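Local coordinates for uncharacterized protein DUF1185 (Bordetella bronchiseptica RB50, PDB 3BYQ), which is of unknown function but has a variant Bacillus chorismate mutase fold and may act in amino-acid metabolism, at residues Ala83-Val88 and Asp155-Arg160. Residues are numbered along the deposited sequence; the frame is centred on the assembly and turned at random.
Sequences AAIVGV and DAPRPR. With EDO (1,2-ethanediol), chain I.
At the end of a strand in the mixed sheet of this variant of the Bacillus chorismate mutase fold, a proline-rich loop lies across the chain: the ring of Pro-157 packs on Ile-85 and on the backbone that follows it. Loop 155-160 runs alongside the end of strand 79-86 just before it enters strand 161-169, the antiparallel partner of that strand. A cis peptide bond precedes Pro-157, whose ring has no N-H to satisfy and so suits this buried place against Ile-85 and the backbone of Gly-87. Pro-157 CG rests 3.4 Å from Ile-85 O, and Pro-157 CD meets Ile-85 CG2 at 3.7 Å. That methyl stands anti to the backbone N of Ile-85, beside the carbonyl carbon, and the two side chains cross at about a right angle.

Further along, backbone meets backbone. Gly-87 suits the site because a CB would collide with Arg-158 O and Pro-159 O; instead Gly-87 CA makes a CA-H...O contact to Arg-158 O at 3.5 Å. No direct hydrogen bond joins the segments, but a water accepts from Val-88 N and donates to Pro-157 O, satisfying both polar groups. Val-88 and Pro-159 then lie side by side, and Pro-159 also packs on Val-88 of the second subunit.

The CB of Arg-158 points away from 83-88, and its guanidinium grips Asp-155 side-on. Glu-20 of the fourth subunit forms a salt bridge with the same guanidinium, tying the loop into the hexameric assembly. Arg-158 NE donates to Asp-155 O in the carbonyl plane, while Arg-158 NH2 reaches Asp-155 OD2 at 2.8 Å on its anti side.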
loop_
_atom_site.group_PDB
_atom_site.type_symbol
_atom_site.label_atom_id
_atom_site.label_comp_id
_atom_site.label_asym_id
_atom_site.label_seq_id
_atom_site.Cartn_x
_atom_site.Cartn_y
_atom_site.Cartn_z
ATOM N N ALA B 83 6.271 15.879 12.575
ATOM C CA ALA B 83 5.183 15.384 11.724
ATOM C C ALA B 83 4.025 14.877 12.527
ATOM O O ALA B 83 4.136 14.586 13.718
ATOM C CB ALA B 83 5.710 14.285 10.796
ATOM N N ALA B 84 2.876 14.830 11.877
ATOM C CA ALA B 84 1.648 14.333 12.525
ATOM C C ALA B 84 0.777 13.550 11.561
ATOM O O ALA B 84 0.626 13.929 10.426
ATOM C CB ALA B 84 0.824 15.468 13.114
ATOM N N ILE B 85 0.211 12.466 12.054
ATOM C CA ILE B 85 -0.754 11.673 11.306
ATOM C C ILE B 85 -1.988 11.529 12.207
ATOM O O ILE B 85 -1.943 10.889 13.276
ATOM C CB ILE B 85 -0.264 10.268 10.864
ATOM C CG1 ILE B 85 1.121 10.368 10.246
ATOM C CG2 ILE B 85 -1.316 9.612 9.862
ATOM C CD1 ILE B 85 1.764 9.071 9.865
ATOM N N VAL B 86 -3.097 12.071 11.721
ATOM C CA VAL B 86 -4.338 12.082 12.465
ATOM C C VAL B 86 -5.205 10.957 11.930
ATOM O O VAL B 86 -5.232 10.698 10.735
ATOM C CB VAL B 86 -5.091 13.440 12.356
ATOM C CG1 VAL B 86 -6.363 13.458 13.221
ATOM C CG2 VAL B 86 -4.146 14.618 12.728
ATOM N N GLY B 87 -5.891 10.275 12.834
ATOM C CA GLY B 87 -6.795 9.209 12.441
ATOM C C GLY B 87 -8.000 9.711 11.700
ATOM O O GLY B 87 -8.352 10.929 11.772
ATOM N N VAL B 88 -8.683 8.789 11.021
ATOM C CA VAL B 88 -9.747 9.209 10.094
ATOM C C VAL B 88 -10.965 9.879 10.707
ATOM O O VAL B 88 -11.703 10.535 9.974
ATOM C CB VAL B 88 -10.241 8.114 9.121
ATOM C CG1 VAL B 88 -9.179 7.759 8.130
ATOM C CG2 VAL B 88 -10.796 6.908 9.845
ATOM N N ASP B 155 -0.328 -0.149 13.151
ATOM C CA ASP B 155 -1.676 -0.151 13.683
ATOM C C ASP B 155 -2.082 1.215 14.229
ATOM O O ASP B 155 -2.930 1.295 15.113
ATOM C CB ASP B 155 -1.810 -1.236 14.762
ATOM C CG ASP B 155 -1.079 -0.878 16.044
ATOM O OD1 ASP B 155 -0.017 -0.244 15.946
ATOM O OD2 ASP B 155 -1.610 -1.167 17.140
ATOM N N ALA B 156 -1.502 2.257 13.701
ATOM C CA ALA B 156 -1.820 3.600 14.160
ATOM C C ALA B 156 -1.678 4.617 13.050
ATOM O O ALA B 156 -0.993 4.356 12.065
ATOM C CB ALA B 156 -0.861 4.017 15.286
ATOM N N PRO B 157 -2.378 5.738 13.187
ATOM C CA PRO B 157 -3.366 6.044 14.208
ATOM C C PRO B 157 -4.661 5.371 13.817
ATOM O O PRO B 157 -5.071 5.417 12.639
ATOM C CB PRO B 157 -3.552 7.545 14.071
ATOM C CG PRO B 157 -3.250 7.837 12.683
ATOM C CD PRO B 157 -2.220 6.874 12.244
ATOM N N ARG B 158 -5.316 4.820 14.830
ATOM C CA ARG B 158 -6.629 4.234 14.645
ATOM C C ARG B 158 -7.542 5.487 14.512
ATOM O O ARG B 158 -7.088 6.594 14.719
ATOM C CB ARG B 158 -6.956 3.264 15.765
ATOM C CG ARG B 158 -5.984 2.080 15.677
ATOM C CD ARG B 158 -6.269 1.099 16.691
ATOM N NE ARG B 158 -5.233 0.075 16.748
ATOM C CZ ARG B 158 -5.291 -0.989 17.550
ATOM N NH1 ARG B 158 -6.361 -1.236 18.291
ATOM N NH2 ARG B 158 -4.278 -1.803 17.588
ATOM N N PRO B 159 -8.802 5.299 14.107
ATOM C CA PRO B 159 -9.639 6.419 13.773
ATOM C C PRO B 159 -9.698 7.570 14.774
ATOM O O PRO B 159 -9.765 8.739 14.369
ATOM C CB PRO B 159 -11.002 5.763 13.582
ATOM C CG PRO B 159 -10.664 4.418 12.974
ATOM C CD PRO B 159 -9.409 4.003 13.720
ATOM N N ARG B 160 -9.640 7.225 16.049
ATOM C CA ARG B 160 -9.802 8.180 17.148
ATOM C C ARG B 160 -8.494 8.466 17.890
ATOM O O ARG B 160 -8.484 8.806 19.061
ATOM C CB ARG B 160 -10.917 7.676 18.082
ATOM C CG ARG B 160 -12.249 7.538 17.347
ATOM C CD ARG B 160 -13.365 7.045 18.209
ATOM N NE ARG B 160 -13.322 5.603 18.352
ATOM C CZ ARG B 160 -13.529 4.761 17.348
ATOM N NH1 ARG B 160 -13.741 5.206 16.108
ATOM N NH2 ARG B 160 -13.470 3.472 17.581
HETATM C C1 EDO I . -14.124 3.758 12.453
HETATM O O1 EDO I . -14.212 2.897 13.603
HETATM C C2 EDO I . -15.528 4.110 11.989
HETATM O O2 EDO I . -16.201 2.891 11.665
HETATM O O HOH W 1 -7.175 6.184 11.104
#